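Local coordinates for protein rubber oxygenase (Streptomyces sp., PDB 5O1L) that cleaves the carbon-carbon double bonds of poly(cis-1,4-isoprene) in rubber with molecular oxygen, using a non-covalently bound b-type heme, at residues I188-A191 / V192-M196; V201-L204 / L205-P209; P221-Q224 / A225-M228; T230-S233 / L234-V238; L258-W261 / Q262-H266. One frame throughout, in Å; residues are numbered along the deposited sequence.

Contact 1 (I188-A191 / V192-M196); sequences IVTA and VKTRM. With HEM (protoporphyrin IX containing Fe), chain C.
Thr190 and Thr194 meet one turn apart in a local, buried contact near the start of helix 187-204, where the helix passes beside the heme. The two threonine side chains lie alongside each other and point the same way, and the hydroxyl of Thr194 turns back onto its own helix: OG1 donates to Thr190 O at 2.7 Å. The torsion that sets OG1 beside the backbone N (chi1 -58°) makes this possible and sends CG2 out over the porphyrin, 3.4 Å from C4A of the heme. Thr190 O also accepts the amide of Thr194 at 2.8 Å, and the two donors reach it from opposite faces of the carbonyl plane. An alanine in place of Thr194 would leave Thr190 O with the amide alone and is likely to open a gap against the pyrrole ring.

On another flank, the extended chain of Lys193 runs beside Val189, with CE 3.6 Å from Val189 CG1, and its ammonium group goes on to the carbonyls of Leu79 and Trp82. Arg195 turns to Asp56 and Glu58 in salt bridges. Thr194 belongs to the heme pocket and its side chain is close to that of His198, the inferred axial ligand. With its hydroxyl proton given to the helix, Thr194 can lay its methyl on the macrocycle and its oxygen beside the heme methyl CMA without a buried donor left over.

Contact 2 (V201-L204 / L205-P209); sequences VRHL and LPQSP
The amide of Leu205 bonds to Val201 O at 2.8 Å as the last residues of helix 187-204 give way to the 3-10 turn 205-207, where the amide of Gln207 bonds to Leu204 O. Pro206 has no amide hydrogen to offer to the preceding turn, and its CD instead sits 3.1 Å from Arg202 O.

Val201 and Leu205 lie side by side, pointing the same way. Their branches press together tightly, Val201 CG1 being 3.5 Å from Leu205 CD1, closer than usual for two carbons. On another side of the turn, Gln207 folds back toward His203. With CG beside the backbone N (chi1 -54°) and the chain extended beyond it, the amide reaches His203 O, to which NE2 donates at 2.9 Å. The carbonyl oxygen lies near the plane of the amide, although the donor stands above the carbonyl plane. The same NE2 rests over one face of the His203 imidazole, 3.8 Å from CE1 and offset toward the rim, with ring and amide planes 77° apart. One nitrogen thus covers a ring and supplies a bond to a carbonyl in the final helical turn.

Ser208 then takes the N-cap position of the following helix, its OG accepting from Trp211 N. Val201 faces the heme, Leu205 packs on Ala151 and Tyr154 of helix 146-154, and His203 rests against helix 59-68, which also supplies Asp60 as the salt-bridge partner of Arg202.

Contact 3 (P221-Q224 / A225-M228); sequences PISQ and ADIM. With HEM (protoporphyrin IX containing Fe), chain C.
Ser223 and Asp226 exchange two hydrogen bonds at the start of helix 224-244. Ser223 OG accepts the amide of Asp226 at 3.1 Å, and in return Asp226 OD2 accepts the amide of Ser223 at 3.0 Å, met from above the carboxylate plane. Ser223 OG is held between its own backbone N and carbonyl carbon (chi1 68°), the setting that turns it toward the first turn of the helix. Helical bonds follow, Ile227 N to Ser223 O and Met228 N to Gln224 O, while Gln224 and Ala225 also pair through the backbone with Val54 and Pro51.

The Asp226 carboxylate has further partners. A water donates to OD2 at 3.1 Å while accepting from Ile222 N at 3.0 Å, so that this buried amide is satisfied through the solvent molecule. Gln218 also bonds to OD2, and OD1 forms a salt bridge with Arg147, which probably stabilises the negative charge. Ile222 O, at the other end of its residue, accepts from Arg202 NH2.

Apolar groups pack on the heme side. Ile222 CG2 meets Ile227 CG1 at 3.7 Å, the two side chains crossing at a slant, and Ile222 also lays CG1 at 3.7 Å from the heme vinyl carbon CAC and CD1 near the meso carbon CHD. Asp226 O approaches the heme methyl CMC at 3.3 Å. Ser223 and Asp226 form a capping box, the classic closure of a helix N terminus, placed here where the loop from helix 209-214 enters the heme pocket.

Contact 4 (T230-S233 / L234-V238); sequences TWHS and LATFV
His232 ND1 and Thr236 OG1 share a hydrogen bond of 2.8 Å, the hydroxyl oxygen meeting the imidazole at its edge, near the ring plane. Their side chains run alongside each other within helix 224-244. Next to them Ala235 CB sits over one face of the six-membered ring of Trp231, 4.0 Å from its centroid and 3° off the normal, a CH-pi contact. Trp231 reaches this place because CG stands anti to the backbone N (chi1 -171°), while CZ3 comes within 3.4 Å of Thr236 OG1. With an alanine here in place of Trp231, the Ala235 methyl is likely to lose the six-membered ring it sits over, Trp261 O its indole donor, and a gap would probably open beside helix 251-267.

The backbone beneath is widened by a pi-type turn at 234-236. Phe237 N bonds to His232 O, five residues back, at 3.1 Å, whereas Leu234 N takes Trp231 O at 3.0 Å and Ala235 N makes a weak bond to that same oxygen. Ser233 OG returns to Thr230 O at 2.7 Å, in the carbonyl plane and on a lone pair.

Farther out, Gln285 holds His232 NE2, Trp261 O accepts from Trp231 NE1, and Glu148 bonds to Thr230 OG1 beside the heme. With both ring nitrogens engaged, the His232 imidazole is fixed in rotation, and the side-chain bonds of this buried turn tie polar groups down where the regular helical pattern is interrupted.

Contact 5 (L258-W261 / Q262-H266); sequences LHVW and QVSAH
Ser264 holds OG anti to its carbonyl carbon (chi1 -63°), which swings the hydroxyl back to Val260 O, one turn earlier, where OG donates at 2.8 Å. Ser264 N bonds to the same Val260 O at 2.9 Å from the opposite face of the carbonyl plane, so two donors grip this oxygen. Ser264 OG has a further partner in Tyr181 OH.

With CG anti to the backbone N (chi1 -168°), the His259 imidazole leans forward along the helix, where Val263 CG2 comes over one face. This methyl carbon lies 4.0 Å from the ring centroid and 21° off the normal, a CH-pi contact displaced toward the rim. At the edge of the ring, ND1 makes a weak bond of 3.4 Å to Gln262 OE1, with ring and amide planes steeply inclined to each other. A water reinforces this oxygen, donating to OE1 at 2.7 Å. The extended Gln262 chain also brings its amide across Leu258, CD being 3.7 Å from Leu258 CG, while NE2 goes to the carbonyl of Pro276.

His259 NE2 bonds to the backbone of Asp112, and Val260 and Val263 pack on Leu116 of helix 113-125. From another flank of helix 251-267, Trp261 and Ala265 face helix 224-244, where the indoles of Trp261 and Trp231 meet edge to face.

All five contacts are local and follow one another in series, none nesting or crossing. Contacts 1 and 2 occupy the early and final turns of helix 187-204, contact 2 leading through a 3-10 turn toward helix 209-214. Contact 3 closes the following loop onto helix 224-244, whose next turns hold contact 4; contact 5 lies on helix 251-267. Contacts 2 and 3 touch through Arg202 and Ile222 O and through Val201 against Ile222 CD1. Contacts 4 and 5 join where Ala235 and Leu234 pack on Trp261. Contacts 1 and 3 both reach the heme, so helices 187-204 and 224-244 both border the cofactor, and helix 251-267 is joined to the latter through contact 4.

Contact 1 (I188-A191 / V192-M196)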
# COMPACT_ATOMS: atom_id res chain seq x y z
N ILE A 188 14.11 3.87 -0.60
CA ILE A 188 14.16 5.33 -0.52
C ILE A 188 13.90 5.98 -1.88
O ILE A 188 13.14 6.92 -1.98
CB ILE A 188 15.52 5.76 -0.01
CG1 ILE A 188 15.74 5.22 1.42
CG2 ILE A 188 15.62 7.30 -0.08
CD1 ILE A 188 17.13 5.42 1.97
N VAL A 189 14.50 5.41 -2.90
CA VAL A 189 14.25 5.82 -4.28
C VAL A 189 12.76 5.75 -4.61
O VAL A 189 12.19 6.74 -5.06
CB VAL A 189 15.09 5.02 -5.25
CG1 VAL A 189 14.78 5.41 -6.66
CG2 VAL A 189 16.56 5.18 -4.89
N THR A 190 12.13 4.60 -4.32
CA THR A 190 10.72 4.41 -4.62
C THR A 190 9.89 5.39 -3.84
O THR A 190 8.96 5.97 -4.35
CB THR A 190 10.33 2.98 -4.25
OG1 THR A 190 11.04 2.15 -5.18
CG2 THR A 190 8.81 2.77 -4.36
N ALA A 191 10.21 5.57 -2.54
CA ALA A 191 9.44 6.51 -1.74
C ALA A 191 9.51 7.94 -2.23
O ALA A 191 8.49 8.66 -2.29
CB ALA A 191 9.87 6.47 -0.29
N VAL A 192 10.70 8.41 -2.57
CA VAL A 192 10.89 9.75 -3.03
C VAL A 192 10.17 9.95 -4.42
O VAL A 192 9.45 10.93 -4.61
CB VAL A 192 12.34 10.14 -3.12
CG1 VAL A 192 12.51 11.46 -3.85
CG2 VAL A 192 12.98 10.20 -1.76
N LYS A 193 10.33 8.98 -5.31
CA LYS A 193 9.63 9.07 -6.58
C LYS A 193 8.13 9.06 -6.38
O LYS A 193 7.42 9.78 -7.07
CB LYS A 193 10.08 7.93 -7.48
CG LYS A 193 11.53 8.10 -7.99
CD LYS A 193 11.92 7.02 -8.97
CE LYS A 193 13.34 7.22 -9.44
NZ LYS A 193 13.74 6.20 -10.43
N THR A 194 7.60 8.21 -5.45
CA THR A 194 6.17 8.19 -5.17
C THR A 194 5.69 9.50 -4.65
O THR A 194 4.62 9.99 -5.03
CB THR A 194 5.85 7.02 -4.22
OG1 THR A 194 6.28 5.76 -4.79
CG2 THR A 194 4.35 7.05 -3.84
N ARG A 195 6.45 10.08 -3.70
CA ARG A 195 6.09 11.39 -3.19
C ARG A 195 5.95 12.42 -4.30
O ARG A 195 5.03 13.24 -4.33
CB ARG A 195 7.13 11.76 -2.15
CG ARG A 195 6.89 12.98 -1.38
CD ARG A 195 7.80 13.06 -0.20
NE ARG A 195 7.53 14.31 0.36
CZ ARG A 195 8.27 14.96 1.21
NH1 ARG A 195 9.40 14.46 1.58
NH2 ARG A 195 7.90 16.16 1.63
N MET A 196 6.85 12.34 -5.28
CA MET A 196 6.82 13.26 -6.42
C MET A 196 5.62 12.94 -7.36
O MET A 196 4.94 13.90 -7.80
CB MET A 196 8.12 13.17 -7.23
CG MET A 196 9.36 13.62 -6.50
SD MET A 196 10.90 13.18 -7.37
CE MET A 196 10.54 13.82 -8.98
CHA HEM C . 0.93 6.61 -7.66
CHB HEM C . 2.05 4.29 -3.67
CHC HEM C . -1.55 6.47 -1.39
CHD HEM C . -3.21 7.94 -5.62
C1A HEM C . 1.54 5.85 -6.72
C2A HEM C . 2.74 5.10 -7.01
C3A HEM C . 3.03 4.41 -5.89
C4A HEM C . 2.10 4.75 -4.91
CMA HEM C . 4.19 3.46 -5.77
CAA HEM C . 3.54 5.05 -8.33
CBA HEM C . 2.90 4.02 -9.29
CGA HEM C . 3.88 3.65 -10.34
O1A HEM C . 3.97 4.49 -11.24
O2A HEM C . 4.54 2.55 -10.23
C1B HEM C . 1.18 4.72 -2.68
C2B HEM C . 1.26 4.25 -1.34
C3B HEM C . 0.29 4.85 -0.65
C4B HEM C . -0.45 5.68 -1.59
CMB HEM C . 2.27 3.28 -0.76
CAB HEM C . -0.11 4.88 0.73
CBB HEM C . 0.50 4.19 1.82
C1C HEM C . -2.34 7.08 -2.35
C2C HEM C . -3.66 7.62 -2.05
C3C HEM C . -4.09 8.04 -3.26
C4C HEM C . -3.08 7.68 -4.24
CMC HEM C . -4.28 7.77 -0.69
CAC HEM C . -5.38 8.68 -3.58
CBC HEM C . -6.37 9.16 -2.74
C1D HEM C . -2.22 7.69 -6.54
C2D HEM C . -2.30 8.10 -7.95
C3D HEM C . -1.16 7.73 -8.54
C4D HEM C . -0.34 7.13 -7.48
CMD HEM C . -3.51 8.71 -8.54
CAD HEM C . -0.77 7.91 -10.02
CBD HEM C . -1.32 6.70 -10.78
CGD HEM C . -1.02 6.88 -12.27
O1D HEM C . -0.28 6.02 -12.80
O2D HEM C . -1.48 7.83 -12.96
NA HEM C . 1.17 5.65 -5.42
NB HEM C . 0.12 5.54 -2.76
NC HEM C . -2.00 7.09 -3.68
ND HEM C . -0.99 7.18 -6.28
FE HEM C . -0.42 6.40 -4.54

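Contact 2 (V201-L204 / L205-P209)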
# COMPACT_ATOMS: atom_id res chain seq x y z
N VAL A 201 0.14 14.48 -9.20
CA VAL A 201 -1.29 14.21 -9.23
C VAL A 201 -2.12 15.30 -8.60
O VAL A 201 -3.22 15.60 -9.07
CB VAL A 201 -1.59 12.82 -8.62
CG1 VAL A 201 -3.08 12.56 -8.46
CG2 VAL A 201 -0.95 11.76 -9.53
N ARG A 202 -1.61 15.89 -7.53
CA ARG A 202 -2.34 16.96 -6.84
C ARG A 202 -2.46 18.18 -7.74
O ARG A 202 -3.42 18.94 -7.62
CB ARG A 202 -1.66 17.30 -5.53
CG ARG A 202 -1.73 16.20 -4.50
CD ARG A 202 -1.34 16.72 -3.13
NE ARG A 202 -1.15 15.59 -2.23
CZ ARG A 202 0.02 15.03 -2.02
NH1 ARG A 202 1.18 15.47 -2.52
NH2 ARG A 202 0.04 13.88 -1.29
N HIS A 203 -1.48 18.40 -8.60
CA HIS A 203 -1.56 19.49 -9.57
C HIS A 203 -2.47 19.12 -10.75
O HIS A 203 -3.21 19.97 -11.28
CB HIS A 203 -0.16 19.82 -10.01
CG HIS A 203 -0.05 21.04 -10.88
ND1 HIS A 203 0.44 21.00 -12.16
CD2 HIS A 203 -0.39 22.33 -10.64
CE1 HIS A 203 0.39 22.22 -12.68
NE2 HIS A 203 -0.13 23.04 -11.79
N LEU A 204 -2.49 17.86 -11.17
CA LEU A 204 -3.18 17.41 -12.37
C LEU A 204 -4.63 17.10 -12.19
O LEU A 204 -5.47 17.54 -12.99
CB LEU A 204 -2.48 16.18 -12.98
CG LEU A 204 -1.08 16.58 -13.45
CD1 LEU A 204 -0.27 15.35 -13.79
CD2 LEU A 204 -1.15 17.51 -14.66
N LEU A 205 -5.00 16.30 -11.17
CA LEU A 205 -6.36 15.81 -11.06
C LEU A 205 -7.40 16.94 -10.94
O LEU A 205 -8.50 16.74 -11.46
CB LEU A 205 -6.54 14.78 -9.93
CG LEU A 205 -6.35 13.34 -10.30
CD1 LEU A 205 -6.50 12.41 -9.07
CD2 LEU A 205 -7.25 12.80 -11.42
N PRO A 206 -7.09 18.03 -10.19
CA PRO A 206 -8.13 19.08 -10.14
C PRO A 206 -8.43 19.71 -11.48
O PRO A 206 -9.46 20.37 -11.61
CB PRO A 206 -7.55 20.08 -9.15
CG PRO A 206 -6.73 19.23 -8.24
CD PRO A 206 -6.01 18.36 -9.24
N GLN A 207 -7.57 19.48 -12.46
CA GLN A 207 -7.84 19.92 -13.85
C GLN A 207 -8.70 18.92 -14.63
O GLN A 207 -9.03 19.18 -15.80
CB GLN A 207 -6.50 20.27 -14.56
CG GLN A 207 -5.63 21.29 -13.80
CD GLN A 207 -4.30 21.61 -14.48
OE1 GLN A 207 -4.27 21.99 -15.65
NE2 GLN A 207 -3.18 21.45 -13.76
N SER A 208 -9.14 17.82 -14.02
CA SER A 208 -10.03 16.82 -14.65
C SER A 208 -11.45 17.07 -14.19
O SER A 208 -11.76 16.93 -13.04
CB SER A 208 -9.63 15.39 -14.25
OG SER A 208 -10.74 14.48 -14.31
N PRO A 209 -12.35 17.46 -15.11
CA PRO A 209 -13.70 17.67 -14.63
C PRO A 209 -14.42 16.46 -14.05
O PRO A 209 -15.18 16.62 -13.10
CB PRO A 209 -14.43 18.19 -15.90
CG PRO A 209 -13.36 18.89 -16.64
CD PRO A 209 -12.16 18.01 -16.48

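Contact 3 (P221-Q224 / A225-M228)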
# COMPACT_ATOMS: atom_id res chain seq x y z
N PRO A 221 -6.54 16.21 -4.32
CA PRO A 221 -6.58 14.81 -3.92
C PRO A 221 -5.35 14.45 -3.04
O PRO A 221 -4.39 15.19 -2.92
CB PRO A 221 -6.43 14.07 -5.24
CG PRO A 221 -5.55 14.99 -6.01
CD PRO A 221 -6.03 16.38 -5.70
N ILE A 222 -5.43 13.26 -2.48
CA ILE A 222 -4.33 12.63 -1.78
C ILE A 222 -3.89 13.47 -0.58
O ILE A 222 -2.73 13.88 -0.44
CB ILE A 222 -3.11 12.25 -2.68
CG1 ILE A 222 -3.49 11.80 -4.08
CG2 ILE A 222 -2.31 11.14 -1.97
CD1 ILE A 222 -2.31 11.50 -4.95
N SER A 223 -4.82 13.74 0.30
CA SER A 223 -4.46 14.41 1.56
C SER A 223 -3.67 13.45 2.46
O SER A 223 -3.63 12.24 2.21
CB SER A 223 -5.71 14.88 2.32
OG SER A 223 -6.43 13.76 2.78
N GLN A 224 -3.02 13.99 3.47
CA GLN A 224 -2.33 13.20 4.51
C GLN A 224 -3.29 12.16 5.07
O GLN A 224 -2.90 11.01 5.33
CB GLN A 224 -1.85 14.10 5.65
CG GLN A 224 -0.75 15.10 5.26
CD GLN A 224 0.61 14.51 5.31
OE1 GLN A 224 1.46 14.79 4.44
NE2 GLN A 224 0.83 13.65 6.26
N ALA A 225 -4.52 12.59 5.36
CA ALA A 225 -5.53 11.67 5.90
C ALA A 225 -5.79 10.53 4.92
O ALA A 225 -5.87 9.35 5.32
CB ALA A 225 -6.83 12.43 6.23
N ASP A 226 -5.91 10.85 3.64
CA ASP A 226 -6.13 9.85 2.64
C ASP A 226 -4.95 8.80 2.58
O ASP A 226 -5.18 7.58 2.51
CB ASP A 226 -6.28 10.48 1.24
CG ASP A 226 -7.50 11.38 1.07
OD1 ASP A 226 -8.52 11.09 1.71
OD2 ASP A 226 -7.43 12.23 0.14
N ILE A 227 -3.75 9.31 2.69
CA ILE A 227 -2.57 8.44 2.66
C ILE A 227 -2.66 7.47 3.85
O ILE A 227 -2.41 6.25 3.70
CB ILE A 227 -1.26 9.19 2.61
CG1 ILE A 227 -1.18 10.06 1.35
CG2 ILE A 227 -0.05 8.24 2.73
CD1 ILE A 227 0.01 10.96 1.34
N MET A 228 -3.01 7.99 5.02
CA MET A 228 -3.11 7.13 6.21
C MET A 228 -4.24 6.11 6.15
O MET A 228 -4.10 5.01 6.61
CB MET A 228 -3.13 7.97 7.49
CG MET A 228 -1.79 8.54 7.79
SD MET A 228 -0.41 7.35 7.88
CE MET A 228 -1.04 6.23 9.01
CHA HEM C . 0.93 6.61 -7.66
CHB HEM C . 2.05 4.29 -3.67
CHC HEM C . -1.55 6.47 -1.39
CHD HEM C . -3.21 7.94 -5.62
C1A HEM C . 1.54 5.85 -6.72
C2A HEM C . 2.74 5.10 -7.01
C3A HEM C . 3.03 4.41 -5.89
C4A HEM C . 2.10 4.75 -4.91
CMA HEM C . 4.19 3.46 -5.77
CAA HEM C . 3.54 5.05 -8.33
CBA HEM C . 2.90 4.02 -9.29
CGA HEM C . 3.88 3.65 -10.34
O1A HEM C . 3.97 4.49 -11.24
O2A HEM C . 4.54 2.55 -10.23
C1B HEM C . 1.18 4.72 -2.68
C2B HEM C . 1.26 4.25 -1.34
C3B HEM C . 0.29 4.85 -0.65
C4B HEM C . -0.45 5.68 -1.59
CMB HEM C . 2.27 3.28 -0.76
CAB HEM C . -0.11 4.88 0.73
CBB HEM C . 0.50 4.19 1.82
C1C HEM C . -2.34 7.08 -2.35
C2C HEM C . -3.66 7.62 -2.05
C3C HEM C . -4.09 8.04 -3.26
C4C HEM C . -3.08 7.68 -4.24
CMC HEM C . -4.28 7.77 -0.69
CAC HEM C . -5.38 8.68 -3.58
CBC HEM C . -6.37 9.16 -2.74
C1D HEM C . -2.22 7.69 -6.54
C2D HEM C . -2.30 8.10 -7.95
C3D HEM C . -1.16 7.73 -8.54
C4D HEM C . -0.34 7.13 -7.48
CMD HEM C . -3.51 8.71 -8.54
CAD HEM C . -0.77 7.91 -10.02
CBD HEM C . -1.32 6.70 -10.78
CGD HEM C . -1.02 6.88 -12.27
O1D HEM C . -0.28 6.02 -12.80
O2D HEM C . -1.48 7.83 -12.96
NA HEM C . 1.17 5.65 -5.42
NB HEM C . 0.12 5.54 -2.76
NC HEM C . -2.00 7.09 -3.68
ND HEM C . -0.99 7.18 -6.28
FE HEM C . -0.42 6.40 -4.54
O HOH W 1 -8.16 12.18 -2.84

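Contact 4 (T230-S233 / L234-V238)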
# COMPACT_ATOMS: atom_id res chain seq x y z
N THR A 230 -5.17 4.59 3.37
CA THR A 230 -4.55 3.60 2.53
C THR A 230 -3.50 2.79 3.35
O THR A 230 -3.39 1.55 3.27
CB THR A 230 -4.04 4.22 1.23
OG1 THR A 230 -5.23 4.56 0.50
CG2 THR A 230 -3.22 3.22 0.49
N TRP A 231 -2.71 3.51 4.17
CA TRP A 231 -1.75 2.82 5.03
C TRP A 231 -2.43 1.75 5.94
O TRP A 231 -1.92 0.64 6.11
CB TRP A 231 -1.06 3.90 5.89
CG TRP A 231 0.11 3.48 6.70
CD1 TRP A 231 1.43 3.65 6.37
CD2 TRP A 231 0.14 2.97 8.02
NE1 TRP A 231 2.26 3.25 7.39
CE2 TRP A 231 1.49 2.79 8.42
CE3 TRP A 231 -0.82 2.57 8.93
CZ2 TRP A 231 1.85 2.37 9.68
CZ3 TRP A 231 -0.46 2.12 10.18
CH2 TRP A 231 0.85 1.97 10.54
N HIS A 232 -3.60 2.09 6.49
CA HIS A 232 -4.33 1.15 7.33
C HIS A 232 -4.84 -0.05 6.55
O HIS A 232 -4.92 -1.14 7.10
CB HIS A 232 -5.45 1.84 8.04
CG HIS A 232 -4.95 2.64 9.19
ND1 HIS A 232 -4.27 2.12 10.25
CD2 HIS A 232 -5.01 3.99 9.42
CE1 HIS A 232 -3.96 3.11 11.09
NE2 HIS A 232 -4.42 4.24 10.61
N SER A 233 -5.11 0.14 5.26
CA SER A 233 -5.54 -0.97 4.36
C SER A 233 -4.39 -1.89 4.04
O SER A 233 -4.67 -3.01 3.59
CB SER A 233 -6.16 -0.43 3.09
OG SER A 233 -5.22 -0.05 2.13
N LEU A 234 -3.18 -1.49 4.35
CA LEU A 234 -1.95 -2.23 4.14
C LEU A 234 -1.43 -2.72 5.44
O LEU A 234 -1.80 -3.82 5.85
CB LEU A 234 -0.92 -1.32 3.41
CG LEU A 234 -1.32 -1.05 1.97
CD1 LEU A 234 -0.62 0.19 1.41
CD2 LEU A 234 -0.96 -2.26 1.12
N ALA A 235 -0.64 -1.96 6.17
CA ALA A 235 0.00 -2.41 7.42
C ALA A 235 -0.97 -3.00 8.46
O ALA A 235 -0.81 -4.10 8.92
CB ALA A 235 0.75 -1.28 8.03
N THR A 236 -1.96 -2.19 8.84
CA THR A 236 -2.78 -2.62 9.97
C THR A 236 -3.61 -3.84 9.56
O THR A 236 -3.82 -4.75 10.40
CB THR A 236 -3.74 -1.47 10.35
OG1 THR A 236 -2.87 -0.31 10.48
CG2 THR A 236 -4.34 -1.70 11.66
N PHE A 237 -4.13 -3.84 8.35
CA PHE A 237 -4.89 -4.98 7.85
C PHE A 237 -4.07 -6.24 7.77
O PHE A 237 -4.49 -7.31 8.26
CB PHE A 237 -5.41 -4.63 6.41
CG PHE A 237 -6.00 -5.82 5.67
CD1 PHE A 237 -7.17 -6.30 6.01
CD2 PHE A 237 -5.28 -6.36 4.63
CE1 PHE A 237 -7.74 -7.41 5.25
CE2 PHE A 237 -5.78 -7.44 3.91
CZ PHE A 237 -7.01 -7.92 4.23
N VAL A 238 -2.89 -6.18 7.21
CA VAL A 238 -2.07 -7.39 7.06
C VAL A 238 -1.73 -7.95 8.38
O VAL A 238 -1.79 -9.20 8.55
CB VAL A 238 -0.83 -7.10 6.20
CG1 VAL A 238 0.17 -8.24 6.22
CG2 VAL A 238 -1.25 -6.84 4.84

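Contact 5 (L258-W261 / Q262-H266)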
# COMPACT_ATOMS: atom_id res chain seq x y z
N LEU A 258 5.76 -2.98 12.11
CA LEU A 258 5.24 -1.65 12.29
C LEU A 258 6.28 -0.58 11.97
O LEU A 258 5.98 0.39 11.28
CB LEU A 258 4.75 -1.46 13.73
CG LEU A 258 4.24 -0.05 14.08
CD1 LEU A 258 3.05 0.36 13.25
CD2 LEU A 258 3.85 -0.08 15.55
N HIS A 259 7.48 -0.78 12.44
CA HIS A 259 8.57 0.19 12.21
C HIS A 259 8.84 0.38 10.75
O HIS A 259 9.01 1.52 10.29
CB HIS A 259 9.80 -0.20 13.00
CG HIS A 259 10.84 0.87 13.06
ND1 HIS A 259 10.59 2.07 13.70
CD2 HIS A 259 12.07 0.97 12.54
CE1 HIS A 259 11.68 2.85 13.56
NE2 HIS A 259 12.59 2.20 12.91
N VAL A 260 8.91 -0.71 10.00
CA VAL A 260 9.05 -0.56 8.52
C VAL A 260 7.97 0.32 7.97
O VAL A 260 8.26 1.21 7.13
CB VAL A 260 9.07 -1.93 7.85
CG1 VAL A 260 8.98 -1.82 6.34
CG2 VAL A 260 10.23 -2.78 8.24
N TRP A 261 6.73 0.11 8.32
CA TRP A 261 5.61 0.90 7.84
C TRP A 261 5.61 2.31 8.35
O TRP A 261 5.21 3.24 7.65
CB TRP A 261 4.28 0.15 8.03
CG TRP A 261 4.13 -0.92 7.04
CD1 TRP A 261 4.53 -2.21 7.08
CD2 TRP A 261 3.59 -0.70 5.71
NE1 TRP A 261 4.27 -2.81 5.85
CE2 TRP A 261 3.65 -1.92 5.04
CE3 TRP A 261 3.06 0.39 5.08
CZ2 TRP A 261 3.20 -2.07 3.71
CZ3 TRP A 261 2.57 0.25 3.82
CH2 TRP A 261 2.69 -0.97 3.13
N GLN A 262 6.11 2.57 9.55
CA GLN A 262 6.21 3.93 10.07
C GLN A 262 7.26 4.71 9.26
O GLN A 262 6.99 5.83 8.83
CB GLN A 262 6.58 3.91 11.55
CG GLN A 262 5.54 3.40 12.55
CD GLN A 262 6.12 3.14 13.90
OE1 GLN A 262 7.27 2.70 14.06
NE2 GLN A 262 5.28 3.44 14.90
N VAL A 263 8.45 4.13 9.09
CA VAL A 263 9.48 4.81 8.37
C VAL A 263 9.01 5.02 6.94
O VAL A 263 9.20 6.09 6.38
CB VAL A 263 10.76 4.00 8.41
CG1 VAL A 263 11.79 4.51 7.38
CG2 VAL A 263 11.35 3.96 9.83
N SER A 264 8.33 4.02 6.37
CA SER A 264 7.89 4.19 4.97
C SER A 264 6.87 5.29 4.84
O SER A 264 6.92 6.05 3.87
CB SER A 264 7.35 2.89 4.46
OG SER A 264 8.35 1.86 4.44
N ALA A 265 5.94 5.44 5.75
CA ALA A 265 4.99 6.56 5.75
C ALA A 265 5.73 7.87 5.78
O ALA A 265 5.41 8.78 5.01
CB ALA A 265 4.06 6.45 6.93
N HIS A 266 6.74 8.00 6.64
CA HIS A 266 7.53 9.27 6.67
C HIS A 266 8.17 9.49 5.33
O HIS A 266 8.12 10.63 4.81
CB HIS A 266 8.60 9.11 7.74
CG HIS A 266 9.48 10.30 7.87
ND1 HIS A 266 10.59 10.61 7.10
CD2 HIS A 266 9.40 11.25 8.81
CE1 HIS A 266 11.11 11.75 7.58
NE2 HIS A 266 10.38 12.17 8.59
O HOH W 2 8.59 1.74 16.26